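PDB 2VOZ: iron uptake protein A2 from Synechocystis sp., which binds ferric iron and probably delivers it, as a periplasmic substrate-binding subunit, to an ABC transporter for import. Local coordinates for residues 39-44 with 62-67; 79-84 with 271-276; 85-90 with 260-265; 131-136 with 246-251; 158-163 with 191-196. All coordinates share one frame; numbering follows the deposited sequence. Where two conformers were deposited one is given.

Contact 1 (39-44 with 62-67); sequences YSSRHY and ASAEEL
The Tyr39 ring meets Leu67 at an oblique angle: the methyl CD2 of Leu67 stands 4.2 Å from CD2 of the ring and 4.1 Å from CB of Tyr39. The other flat pair lies within 39-44, where CD2 of Tyr44 sits over the centre of the Arg42 guanidinium, 3.5 Å above its plane, while NE of Arg42 comes in plane to the edge of the Tyr44 ring. In Leu67, chi1 (-72°) and an extended chi2 together bring the second methyl, CD1, onto the peptide that joins Ser40 to Ser41; CD1 is 3.3 Å from Ser40 C, a tight approach. With an alanine in place of Leu67, that peptide and the Tyr39 ring would probably lose their apolar cover, and a gap would open beneath the helix. Farther along, CA of Ser41 points a hydrogen at Ala62 O (3.2 Å, 134° at the hydrogen), and CB of Ser41 packs 3.5 Å from Ala64 N, in the first turn that follows the N-cap Ser63. Strands 56-61 and 82-86, both parallel neighbours of strand 35-40, are joined by helix 64-74 in a beta-alpha-beta crossover, so the helix passes over the strand that leads to the iron ligands His43 and Tyr44. Tyr39 OH bonds to Glu74, and Ser41 OG to Thr85. No hydrogen bond spans the two segments, and the buried Ala62 O has only the CH contact: cohesion here rests on apolar fit, with the polar ends served by neighbours.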
# COMPACT_ATOMS: atom_id res chain seq x y z
N TYR B 39 15.38 -13.80 -3.31
CA TYR B 39 14.21 -14.46 -2.76
C TYR B 39 14.23 -14.08 -1.29
O TYR B 39 15.18 -14.41 -0.59
CB TYR B 39 14.34 -15.99 -2.86
CG TYR B 39 14.17 -16.59 -4.26
CD1 TYR B 39 14.64 -15.94 -5.39
CD2 TYR B 39 13.61 -17.85 -4.42
CE1 TYR B 39 14.52 -16.52 -6.68
CE2 TYR B 39 13.49 -18.45 -5.69
CZ TYR B 39 13.94 -17.77 -6.80
OH TYR B 39 13.86 -18.34 -8.05
N SER B 40 13.20 -13.39 -0.81
CA SER B 40 13.19 -12.94 0.58
C SER B 40 11.85 -13.14 1.26
O SER B 40 10.80 -12.83 0.69
CB SER B 40 13.61 -11.47 0.67
OG SER B 40 13.66 -11.11 2.05
N SER B 41 11.88 -13.62 2.50
CA SER B 41 10.64 -13.68 3.28
C SER B 41 10.47 -12.44 4.14
O SER B 41 9.52 -12.35 4.94
CB SER B 41 10.61 -14.93 4.17
OG SER B 41 11.66 -14.90 5.11
N ARG B 42 11.40 -11.51 3.98
CA ARG B 42 11.36 -10.23 4.69
C ARG B 42 11.17 -9.08 3.71
O ARG B 42 11.95 -8.91 2.76
CB ARG B 42 12.67 -10.01 5.46
CG ARG B 42 12.80 -8.58 5.99
CD ARG B 42 14.12 -7.95 5.60
NE ARG B 42 14.06 -6.49 5.67
CZ ARG B 42 14.37 -5.78 6.75
NH1 ARG B 42 14.74 -6.40 7.88
NH2 ARG B 42 14.31 -4.45 6.71
N HIS B 43 10.18 -8.24 3.96
CA HIS B 43 10.18 -7.00 3.21
C HIS B 43 9.45 -5.94 3.97
O HIS B 43 8.36 -6.13 4.45
CB HIS B 43 9.49 -7.16 1.87
CG HIS B 43 9.55 -5.92 1.02
ND1 HIS B 43 8.56 -4.96 1.04
CD2 HIS B 43 10.48 -5.49 0.14
CE1 HIS B 43 8.88 -3.99 0.19
NE2 HIS B 43 10.04 -4.29 -0.36
N TYR B 44 10.12 -4.82 4.10
CA TYR B 44 9.48 -3.66 4.60
C TYR B 44 9.57 -2.68 3.46
O TYR B 44 10.65 -2.52 2.84
CB TYR B 44 10.17 -3.28 5.90
CG TYR B 44 9.91 -4.40 6.91
CD1 TYR B 44 8.75 -4.42 7.68
CD2 TYR B 44 10.79 -5.49 7.02
CE1 TYR B 44 8.49 -5.48 8.58
CE2 TYR B 44 10.53 -6.52 7.91
CZ TYR B 44 9.39 -6.50 8.68
OH TYR B 44 9.16 -7.55 9.56
N ALA B 62 7.77 -14.49 -0.43
CA ALA B 62 6.82 -15.48 0.05
C ALA B 62 7.28 -15.85 1.44
O ALA B 62 8.39 -15.46 1.85
CB ALA B 62 6.79 -16.73 -0.86
N SER B 63 6.46 -16.63 2.16
CA SER B 63 6.89 -17.10 3.48
C SER B 63 8.17 -17.93 3.36
O SER B 63 8.45 -18.54 2.30
CB SER B 63 5.79 -17.90 4.18
OG SER B 63 5.58 -19.14 3.52
N ALA B 64 8.93 -18.00 4.45
CA ALA B 64 10.20 -18.74 4.41
C ALA B 64 10.07 -20.17 3.86
O ALA B 64 10.81 -20.55 2.96
CB ALA B 64 10.83 -18.74 5.80
N GLU B 65 9.13 -20.96 4.40
CA GLU B 65 8.99 -22.33 3.97
C GLU B 65 8.62 -22.37 2.49
O GLU B 65 9.09 -23.23 1.78
CB GLU B 65 7.89 -23.06 4.77
CG GLU B 65 7.91 -24.53 4.60
CD GLU B 65 9.20 -25.14 5.11
OE1 GLU B 65 9.64 -24.77 6.24
OE2 GLU B 65 9.78 -25.95 4.36
N GLU B 66 7.75 -21.47 2.05
CA GLU B 66 7.37 -21.45 0.63
C GLU B 66 8.56 -21.17 -0.30
O GLU B 66 8.66 -21.78 -1.37
CB GLU B 66 6.26 -20.44 0.34
CG GLU B 66 4.89 -20.80 0.97
CD GLU B 66 3.89 -19.68 0.70
OE1 GLU B 66 3.30 -19.68 -0.41
OE2 GLU B 66 3.73 -18.80 1.59
N LEU B 67 9.40 -20.22 0.09
CA LEU B 67 10.57 -19.90 -0.73
C LEU B 67 11.50 -21.10 -0.78
O LEU B 67 12.04 -21.43 -1.84
CB LEU B 67 11.30 -18.70 -0.13
CG LEU B 67 10.60 -17.36 -0.28
CD1 LEU B 67 11.42 -16.33 0.50
CD2 LEU B 67 10.49 -16.97 -1.77

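Contact 2 (79-84 with 271-276); sequences PGDILF and NAPNRD
Both carboxylate oxygens of Asp81 are taken by Asn274. The backbone N of Asn274 gives its hydrogen to OD1 of Asp81 over 2.8 Å (155°), and ND2 of the same asparagine gives one to OD2 over 2.7 Å (160°). Each oxygen is met on its syn side, slightly out of the carboxylate plane, and the carboxylate and amide planes stand 61° apart. Packed against this pair, CD of Pro273 comes to 3.2 Å from Asp81 OD1, and Ala272 CB touches the same oxygen at 3.4 Å. Asn37 N is a further donor to Asp81 OD2, which probably helps fix the group's rotation. A leucine in place of Asp81 would probably leave the N-H of Asn274 and its amide without their acceptors. Next outward, Ala272 CA lies 3.5 Å from Gly80 O in a CH...O contact, and CG of Pro273 rests on Pro79 O. Asn274 holds the N-cap position of helix 275-285 but makes no capping bond with its own side chain, whose amide is engaged by Asp81. The contact thus ties the start of that helix to the loop entering strand 82-86, which lies between strands 35-40 and 261-268, the Asp81 backbone bonding to Asn37 and Leu269.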
# COMPACT_ATOMS: atom_id res chain seq x y z
N PRO B 79 17.21 -19.83 -10.76
CA PRO B 79 17.87 -18.56 -10.99
C PRO B 79 18.07 -17.75 -9.71
O PRO B 79 18.50 -16.61 -9.78
CB PRO B 79 16.90 -17.83 -11.92
CG PRO B 79 15.58 -18.30 -11.54
CD PRO B 79 15.76 -19.75 -11.05
N GLY B 80 17.71 -18.32 -8.55
CA GLY B 80 17.86 -17.55 -7.30
C GLY B 80 19.31 -17.26 -7.07
O GLY B 80 20.16 -18.15 -7.26
N ASP B 81 19.62 -16.02 -6.67
CA ASP B 81 20.97 -15.65 -6.28
C ASP B 81 21.15 -15.71 -4.76
O ASP B 81 22.14 -16.24 -4.26
CB ASP B 81 21.31 -14.25 -6.79
CG ASP B 81 21.54 -14.24 -8.30
OD1 ASP B 81 22.39 -15.04 -8.72
OD2 ASP B 81 20.87 -13.47 -9.05
N ILE B 82 20.18 -15.14 -4.06
CA ILE B 82 20.26 -15.02 -2.61
C ILE B 82 18.93 -15.45 -2.02
O ILE B 82 17.86 -15.09 -2.54
CB ILE B 82 20.45 -13.54 -2.16
CG1 ILE B 82 21.73 -12.88 -2.71
CG2 ILE B 82 20.37 -13.40 -0.61
CD1 ILE B 82 22.95 -13.25 -2.00
N LEU B 83 18.98 -16.20 -0.92
CA LEU B 83 17.80 -16.38 -0.09
C LEU B 83 18.05 -15.62 1.21
O LEU B 83 19.05 -15.85 1.90
CB LEU B 83 17.56 -17.85 0.22
CG LEU B 83 16.46 -18.20 1.22
CD1 LEU B 83 15.07 -17.79 0.65
CD2 LEU B 83 16.51 -19.72 1.51
N PHE B 84 17.13 -14.73 1.48
CA PHE B 84 17.13 -13.96 2.71
C PHE B 84 15.94 -14.42 3.53
O PHE B 84 14.79 -14.41 3.04
CB PHE B 84 17.00 -12.46 2.44
CG PHE B 84 17.17 -11.65 3.68
CD1 PHE B 84 16.14 -11.60 4.65
CD2 PHE B 84 18.37 -11.05 3.95
CE1 PHE B 84 16.34 -10.91 5.85
CE2 PHE B 84 18.59 -10.34 5.16
CZ PHE B 84 17.58 -10.27 6.08
N ASN B 271 23.28 -22.51 -7.06
CA ASN B 271 23.72 -22.36 -8.45
C ASN B 271 23.47 -20.95 -8.94
O ASN B 271 23.05 -20.73 -10.09
CB ASN B 271 23.14 -23.49 -9.34
CG ASN B 271 23.90 -24.84 -9.16
OD1 ASN B 271 25.12 -24.89 -8.92
ND2 ASN B 271 23.17 -25.93 -9.29
N ALA B 272 23.71 -19.98 -8.05
CA ALA B 272 23.41 -18.58 -8.35
C ALA B 272 23.95 -18.17 -9.72
O ALA B 272 25.15 -18.31 -10.00
CB ALA B 272 23.97 -17.66 -7.28
N PRO B 273 23.08 -17.66 -10.60
CA PRO B 273 23.57 -17.19 -11.90
C PRO B 273 24.47 -15.95 -11.82
O PRO B 273 25.37 -15.79 -12.65
CB PRO B 273 22.28 -16.85 -12.66
CG PRO B 273 21.26 -16.65 -11.65
CD PRO B 273 21.62 -17.59 -10.50
N ASN B 274 24.23 -15.11 -10.81
CA ASN B 274 24.94 -13.84 -10.66
C ASN B 274 25.78 -13.88 -9.38
O ASN B 274 25.58 -13.09 -8.47
CB ASN B 274 23.95 -12.66 -10.58
CG ASN B 274 22.99 -12.57 -11.75
OD1 ASN B 274 23.35 -12.08 -12.83
ND2 ASN B 274 21.72 -12.98 -11.53
N ARG B 275 26.72 -14.82 -9.31
CA ARG B 275 27.41 -15.12 -8.06
C ARG B 275 28.19 -13.93 -7.51
O ARG B 275 28.10 -13.64 -6.31
CB ARG B 275 28.33 -16.32 -8.21
CG ARG B 275 28.95 -16.77 -6.90
CD ARG B 275 29.91 -17.91 -7.18
NE ARG B 275 30.36 -18.51 -5.93
CZ ARG B 275 31.46 -18.14 -5.29
NH1 ARG B 275 31.79 -18.73 -4.14
NH2 ARG B 275 32.22 -17.17 -5.78
N ASP B 276 28.98 -13.30 -8.37
CA ASP B 276 29.76 -12.14 -7.92
C ASP B 276 28.87 -11.00 -7.43
O ASP B 276 29.17 -10.37 -6.40
CB ASP B 276 30.69 -11.69 -9.02
CG ASP B 276 31.81 -12.68 -9.26
OD1 ASP B 276 32.38 -13.23 -8.28
OD2 ASP B 276 32.11 -12.92 -10.44

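Contact 3 (85-90 with 260-265); sequences TVDAGM and HVNVSG
Thr85 and Gly265 form an antiparallel hydrogen-bonded pair, Thr85 N reaching Gly265 O at 2.9 Å and Gly265 N returning to Thr85 O, with Val86 and Ser264 following as a non-hydrogen-bonded pair whose CA atoms are 4.1 Å apart. The pairing then gives out: Asp87, with positive phi (95°), still donates its N to Val263 O, but its chain turns into helix 88-96. On the face shared by Val86 and Ser264, CG2 of the valine meets CB of the serine at 3.9 Å. Strand 261-268 also pairs antiparallel with strand 124-136, through Ser264, Asn262 and His260, so it bridges the two strands, consistent with the hinge between the lobes of periplasmic binding proteins. Across the turn Asn262 takes over. Its CG lies anti to the backbone N (chi1 -155°), and OD1 accepts two hydrogens, a nearly straight one from Ala88 N (2.8 Å, 175°) and another from Val263 N at 2.7 Å. Its ND2 makes a weak bond to Asp87 OD2, the two side chains meeting at about a right angle. That same OD2 caps the helix by accepting from Gly89 N (2.8 Å) on its anti lone pair, and Ser172 OG is a further partner. Asp87 also packs against the iron ligand Tyr169. Ala88 CB makes a loose apolar contact with Val263 CG2 (4.4 Å), while the Thr85 and Ser264 hydroxyls bond to Ser41 and Thr127.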
# COMPACT_ATOMS: atom_id res chain seq x y z
N THR B 85 16.16 -14.79 4.79
CA THR B 85 15.04 -15.19 5.61
C THR B 85 15.27 -14.86 7.09
O THR B 85 16.30 -14.26 7.45
CB THR B 85 14.67 -16.69 5.36
OG1 THR B 85 13.36 -16.96 5.87
CG2 THR B 85 15.66 -17.61 5.96
N VAL B 86 14.27 -15.17 7.90
CA VAL B 86 14.24 -14.66 9.26
C VAL B 86 14.31 -15.90 10.14
O VAL B 86 13.52 -16.86 9.97
CB VAL B 86 12.97 -13.84 9.50
CG1 VAL B 86 12.84 -13.44 10.97
CG2 VAL B 86 12.96 -12.62 8.57
N ASP B 87 15.28 -15.85 11.06
CA ASP B 87 15.53 -16.81 12.12
C ASP B 87 16.56 -17.79 11.63
O ASP B 87 16.42 -18.35 10.52
CB ASP B 87 14.24 -17.54 12.60
CG ASP B 87 14.40 -18.16 13.99
OD1 ASP B 87 13.70 -17.68 14.92
OD2 ASP B 87 15.24 -19.09 14.16
N ALA B 88 17.58 -18.02 12.46
CA ALA B 88 18.65 -19.00 12.14
C ALA B 88 18.04 -20.38 11.90
O ALA B 88 18.64 -21.23 11.22
CB ALA B 88 19.72 -19.08 13.25
N GLY B 89 16.87 -20.62 12.49
CA GLY B 89 16.18 -21.94 12.31
C GLY B 89 15.67 -22.09 10.86
O GLY B 89 15.55 -23.22 10.33
N MET B 90 15.30 -20.98 10.24
CA MET B 90 14.88 -21.00 8.83
C MET B 90 16.04 -21.08 7.88
O MET B 90 15.98 -21.79 6.88
CB MET B 90 13.93 -19.84 8.45
CG MET B 90 12.59 -19.84 9.22
SD MET B 90 11.69 -21.47 9.14
CE MET B 90 11.51 -21.71 7.40
N HIS B 260 19.19 -14.32 24.80
CA HIS B 260 19.16 -15.12 23.58
C HIS B 260 18.95 -14.17 22.40
O HIS B 260 18.03 -13.37 22.41
CB HIS B 260 17.99 -16.10 23.67
CG HIS B 260 17.71 -16.81 22.38
ND1 HIS B 260 18.46 -17.88 21.95
CD2 HIS B 260 16.75 -16.62 21.44
CE1 HIS B 260 17.97 -18.32 20.80
NE2 HIS B 260 16.93 -17.57 20.47
N VAL B 261 19.84 -14.24 21.42
CA VAL B 261 19.64 -13.45 20.20
C VAL B 261 19.43 -14.39 19.01
O VAL B 261 19.79 -15.60 19.06
CB VAL B 261 20.77 -12.45 19.94
CG1 VAL B 261 20.78 -11.36 21.04
CG2 VAL B 261 22.12 -13.20 19.82
N ASN B 262 18.78 -13.88 17.97
CA ASN B 262 18.60 -14.63 16.75
C ASN B 262 18.73 -13.61 15.62
O ASN B 262 18.76 -12.41 15.88
CB ASN B 262 17.21 -15.29 16.76
CG ASN B 262 17.15 -16.51 15.89
OD1 ASN B 262 17.87 -16.61 14.88
ND2 ASN B 262 16.28 -17.45 16.26
N VAL B 263 18.84 -14.10 14.40
CA VAL B 263 19.13 -13.22 13.27
C VAL B 263 18.13 -13.34 12.16
O VAL B 263 17.43 -14.35 12.03
CB VAL B 263 20.57 -13.49 12.68
CG1 VAL B 263 21.65 -13.23 13.71
CG2 VAL B 263 20.69 -14.95 12.16
N SER B 264 18.07 -12.29 11.33
CA SER B 264 17.59 -12.47 9.96
C SER B 264 18.83 -12.39 9.08
O SER B 264 19.81 -11.64 9.39
CB SER B 264 16.58 -11.40 9.53
OG SER B 264 17.21 -10.18 9.33
N GLY B 265 18.83 -13.14 8.00
CA GLY B 265 20.11 -13.27 7.33
C GLY B 265 19.98 -13.92 5.97
O GLY B 265 18.89 -14.27 5.55

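Contact 4 (131-136 with 246-251); sequences RVLYYS and SLFFPN. With SO4 (sulfate ion), chain E.
Ser246, whose CB lies over one face of the Tyr135 ring (4.0 Å from its centroid, 30° off the normal), also holds a sulfate ion, probably from the crystallisation liquor. Ser246 OG donates to O2 of the sulfate, and Leu247 N gives O1 an almost straight bond (2.8 Å, 176°); Arg137 also bonds to the serine oxygen. The ring comes over Ser246 because Tyr135 CG sits between its backbone N and carbonyl carbon (chi1 67°); CE1 of that ring meets Phe248 CB near the ring plane, at 3.8 Å. Strand 245-248 pairs antiparallel with the long strand 124-136, which also pairs with strand 261-268 and so probably belongs to the interlobe connection of this two-lobed binding-protein fold. Leu133 with Phe248 and Tyr135 with Ser246 are the hydrogen-bonded pairs, among them Phe248 N to Leu133 O at 2.7 Å. On the face of Tyr134 and Leu247, CE2 of the tyrosine touches CB of the leucine at 3.7 Å. Val132 spreads its methyls over two partners, CG2 against Leu247 CG and CG1 against Phe249 CD1 at 3.6 Å. The Leu133 and Phe248 side chains lie side by side, pointing the same way, and Leu133 CG packs on Pro250 CB.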
# COMPACT_ATOMS: atom_id res chain seq x y z
N ARG B 131 15.12 -12.43 22.17
CA ARG B 131 13.90 -13.05 22.68
C ARG B 131 13.92 -12.73 24.18
O ARG B 131 14.75 -13.22 24.94
CB ARG B 131 13.83 -14.57 22.37
CG ARG B 131 12.40 -15.14 22.60
CD ARG B 131 12.14 -16.26 21.61
NE ARG B 131 10.76 -16.74 21.65
CZ ARG B 131 9.71 -16.10 21.11
NH1 ARG B 131 9.88 -14.93 20.49
NH2 ARG B 131 8.50 -16.63 21.18
N VAL B 132 13.03 -11.83 24.58
CA VAL B 132 13.11 -11.23 25.90
C VAL B 132 11.92 -11.64 26.75
O VAL B 132 11.06 -12.39 26.31
CB VAL B 132 13.18 -9.69 25.81
CG1 VAL B 132 14.49 -9.23 25.12
CG2 VAL B 132 11.91 -9.08 25.11
N LEU B 133 11.87 -11.11 27.98
CA LEU B 133 10.72 -11.32 28.83
C LEU B 133 9.92 -10.04 28.90
O LEU B 133 10.49 -8.92 28.83
CB LEU B 133 11.16 -11.69 30.23
CG LEU B 133 12.13 -12.86 30.36
CD1 LEU B 133 12.31 -13.31 31.83
CD2 LEU B 133 11.65 -14.04 29.52
N TYR B 134 8.61 -10.22 29.01
CA TYR B 134 7.69 -9.12 29.25
C TYR B 134 6.99 -9.41 30.56
O TYR B 134 6.70 -10.56 30.89
CB TYR B 134 6.68 -9.01 28.11
CG TYR B 134 7.38 -8.57 26.86
CD1 TYR B 134 7.75 -9.48 25.88
CD2 TYR B 134 7.77 -7.25 26.70
CE1 TYR B 134 8.42 -9.08 24.72
CE2 TYR B 134 8.44 -6.83 25.56
CZ TYR B 134 8.77 -7.76 24.58
OH TYR B 134 9.42 -7.31 23.46
N TYR B 135 6.71 -8.37 31.33
CA TYR B 135 6.09 -8.63 32.64
C TYR B 135 5.09 -7.56 33.00
O TYR B 135 5.22 -6.40 32.60
CB TYR B 135 7.14 -8.77 33.75
CG TYR B 135 7.91 -7.49 34.06
CD1 TYR B 135 9.12 -7.20 33.39
CD2 TYR B 135 7.40 -6.56 35.01
CE1 TYR B 135 9.85 -6.03 33.66
CE2 TYR B 135 8.14 -5.41 35.30
CZ TYR B 135 9.33 -5.14 34.62
OH TYR B 135 10.01 -3.96 34.88
N SER B 136 4.09 -7.98 33.78
CA SER B 136 3.07 -7.09 34.30
C SER B 136 3.71 -6.11 35.29
O SER B 136 4.24 -6.52 36.31
CB SER B 136 2.03 -7.92 35.07
OG SER B 136 1.08 -7.08 35.71
N SER B 246 6.18 -4.22 30.90
CA SER B 246 7.54 -3.74 30.62
C SER B 246 8.39 -4.84 29.99
O SER B 246 8.09 -6.02 30.13
CB SER B 246 8.24 -3.21 31.87
OG SER B 246 7.66 -1.95 32.27
N LEU B 247 9.46 -4.42 29.33
CA LEU B 247 10.40 -5.34 28.67
C LEU B 247 11.55 -5.59 29.66
O LEU B 247 12.09 -4.66 30.24
CB LEU B 247 10.92 -4.69 27.38
CG LEU B 247 11.92 -5.46 26.51
CD1 LEU B 247 11.80 -4.91 25.10
CD2 LEU B 247 13.35 -5.30 26.99
N PHE B 248 11.94 -6.85 29.83
CA PHE B 248 13.07 -7.22 30.67
C PHE B 248 14.03 -8.08 29.85
O PHE B 248 13.60 -9.11 29.30
CB PHE B 248 12.55 -8.03 31.87
CG PHE B 248 13.64 -8.55 32.77
CD1 PHE B 248 14.18 -7.71 33.79
CD2 PHE B 248 14.13 -9.85 32.63
CE1 PHE B 248 15.21 -8.20 34.63
CE2 PHE B 248 15.17 -10.34 33.46
CZ PHE B 248 15.70 -9.52 34.46
N PHE B 249 15.30 -7.67 29.79
CA PHE B 249 16.33 -8.49 29.17
C PHE B 249 16.81 -9.57 30.13
O PHE B 249 17.41 -9.24 31.16
CB PHE B 249 17.55 -7.67 28.71
CG PHE B 249 17.30 -6.77 27.53
CD1 PHE B 249 17.26 -7.29 26.23
CD2 PHE B 249 17.14 -5.40 27.71
CE1 PHE B 249 17.03 -6.45 25.13
CE2 PHE B 249 16.92 -4.57 26.61
CZ PHE B 249 16.85 -5.09 25.32
N PRO B 250 16.54 -10.84 29.81
CA PRO B 250 17.03 -11.91 30.66
C PRO B 250 18.49 -12.31 30.42
O PRO B 250 19.08 -12.02 29.37
CB PRO B 250 16.14 -13.08 30.25
CG PRO B 250 15.98 -12.84 28.76
CD PRO B 250 15.74 -11.37 28.69
N ASN B 251 19.01 -13.03 31.40
CA ASN B 251 20.30 -13.72 31.32
C ASN B 251 21.48 -12.76 31.15
O ASN B 251 22.47 -13.11 30.51
CB ASN B 251 20.30 -14.74 30.17
CG ASN B 251 19.43 -15.93 30.47
OD1 ASN B 251 18.25 -15.77 30.62
ND2 ASN B 251 20.03 -17.12 30.60
S SO4 E . 10.17 -0.37 29.67
O1 SO4 E . 9.87 -1.67 29.06
O2 SO4 E . 9.16 0.00 30.70
O3 SO4 E . 11.50 -0.40 30.31
O4 SO4 E . 10.18 0.67 28.64

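Contact 5 (158-163 with 191-196); sequences GKILVR and QGLVGN
Asn196, Ile160 and Leu193 bury most of the surface here. The backbone O of Asn196 is the polar centre: Ile160 N donates to it over 3.0 Å at 166°, the donor tilted 27° from the carbonyl plane, and Lys159 N adds a weak bond. Ile160 covers this point with its own side chain. Its CG1 lies beside the backbone N (chi1 -56°), which brings it to 3.8 Å from Asn196 CB, and its CG2, on the other branch, reaches 4.1 Å from CD1 of Leu193. The isoleucine and leucine side chains cross at about a right angle, Leu193 coming from the last turn of helix 183-195. Asn196 N bonds back to Leu193 O at 2.9 Å, so the apolar partner and the carbonyl acceptor are fixed together at the end of the helix. At the exposed Gly158 end, one water accepts from Gly158 N and donates to Gly195 O at 2.8 Å. The contact joins this helix end to short strand 160-161, which runs parallel to strand 219-223; Ile160 also packs on Val219. Asn196 sends its amide away from the strand, ND2 donating to the carbonyls of Leu151 and Asp153. The asparagine thus divides its work: its main-chain oxygen gathers the amides entering the strand and its amide nitrogen secures a neighbouring loop. Ile160 CB and CG1 shield that oxygen, while Leu193 extends the apolar patch on the isoleucine's other branch.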
# COMPACT_ATOMS: atom_id res chain seq x y z
N GLY B 158 0.98 -21.02 36.70
CA GLY B 158 -0.19 -20.31 36.15
C GLY B 158 0.13 -18.92 35.63
O GLY B 158 -0.79 -18.15 35.34
N LYS B 159 1.41 -18.60 35.45
CA LYS B 159 1.77 -17.22 35.09
C LYS B 159 2.43 -17.00 33.72
O LYS B 159 2.50 -15.86 33.25
CB LYS B 159 2.62 -16.61 36.20
CG LYS B 159 1.80 -16.29 37.45
CD LYS B 159 2.67 -15.73 38.57
CE LYS B 159 1.78 -15.32 39.73
NZ LYS B 159 2.52 -14.67 40.85
N ILE B 160 2.94 -18.06 33.11
CA ILE B 160 3.77 -17.92 31.90
C ILE B 160 2.99 -17.95 30.61
O ILE B 160 2.14 -18.84 30.37
CB ILE B 160 4.87 -19.00 31.88
CG1 ILE B 160 5.74 -18.94 33.17
CG2 ILE B 160 5.73 -18.89 30.59
CD1 ILE B 160 6.51 -17.63 33.45
N LEU B 161 3.25 -16.97 29.74
CA LEU B 161 2.63 -16.91 28.42
C LEU B 161 3.64 -17.05 27.29
O LEU B 161 4.60 -16.30 27.25
CB LEU B 161 1.96 -15.57 28.24
CG LEU B 161 0.77 -15.39 29.19
CD1 LEU B 161 0.57 -13.89 29.37
CD2 LEU B 161 -0.49 -16.06 28.61
N VAL B 162 3.43 -18.02 26.41
CA VAL B 162 4.27 -18.16 25.22
C VAL B 162 3.46 -18.76 24.08
O VAL B 162 2.48 -19.48 24.35
CB VAL B 162 5.53 -19.00 25.53
CG1 VAL B 162 5.15 -20.46 25.85
CG2 VAL B 162 6.55 -18.92 24.37
N ARG B 163 3.86 -18.45 22.84
CA ARG B 163 3.10 -18.93 21.68
C ARG B 163 3.40 -20.42 21.45
O ARG B 163 4.24 -21.00 22.12
CB ARG B 163 3.41 -18.08 20.47
CG ARG B 163 4.84 -18.29 19.97
CD ARG B 163 5.18 -17.31 18.86
NE ARG B 163 4.28 -17.38 17.71
CZ ARG B 163 4.31 -16.48 16.74
NH1 ARG B 163 5.16 -15.46 16.81
NH2 ARG B 163 3.47 -16.60 15.70
N GLN B 191 9.90 -29.00 31.10
CA GLN B 191 8.85 -29.53 31.94
C GLN B 191 8.34 -28.50 32.93
O GLN B 191 7.13 -28.33 33.08
CB GLN B 191 9.39 -30.73 32.73
CG GLN B 191 9.56 -31.96 31.84
CD GLN B 191 10.17 -33.08 32.61
OE1 GLN B 191 11.13 -32.89 33.36
NE2 GLN B 191 9.63 -34.28 32.45
N GLY B 192 9.26 -27.82 33.62
CA GLY B 192 8.88 -26.78 34.58
C GLY B 192 8.19 -25.58 33.92
O GLY B 192 7.20 -25.06 34.44
N LEU B 193 8.73 -25.15 32.77
CA LEU B 193 8.15 -24.05 32.00
C LEU B 193 6.72 -24.35 31.56
O LEU B 193 5.80 -23.56 31.82
CB LEU B 193 9.02 -23.79 30.76
CG LEU B 193 8.67 -22.47 30.07
CD1 LEU B 193 9.14 -21.21 30.88
CD2 LEU B 193 9.34 -22.48 28.72
N VAL B 194 6.53 -25.51 30.92
CA VAL B 194 5.20 -25.92 30.46
C VAL B 194 4.24 -26.06 31.64
O VAL B 194 3.09 -25.60 31.58
CB VAL B 194 5.28 -27.23 29.64
CG1 VAL B 194 3.88 -27.79 29.33
CG2 VAL B 194 6.08 -26.95 28.37
N GLY B 195 4.73 -26.63 32.73
CA GLY B 195 3.94 -26.72 33.98
C GLY B 195 3.49 -25.38 34.53
O GLY B 195 2.58 -25.33 35.33
N ASN B 196 4.18 -24.30 34.15
CA ASN B 196 3.86 -22.96 34.60
C ASN B 196 3.02 -22.10 33.60
O ASN B 196 2.75 -20.91 33.88
CB ASN B 196 5.18 -22.21 34.92
CG ASN B 196 5.81 -22.66 36.23
OD1 ASN B 196 5.14 -23.27 37.05
ND2 ASN B 196 7.09 -22.33 36.43
O HOH W 1 0.52 -23.39 35.16

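The centre of contact 3 lies about 4 Å from that of the chain. Contacts 3 and 4 are buried, contact 5 peripheral but mostly buried, contacts 1 and 2 partly buried. Contacts 2 and 3 use the entry and exit of strand 82-86; contact 1 meets contact 2 through strand 35-40, and contact 3 through Ser41 and helix 64-74. Contacts 1 and 4 sit on opposite sides of the chain's centre; His260 O to Arg131 N links contacts 3 and 4. Chemistry varies with place: contact 1 has no hydrogen bond across it, contact 2 turns on a carboxylate, contact 3 on strand pairing plus an asparagine side chain, contact 4 on strand pairing with ring packing, contact 5 on one carbonyl.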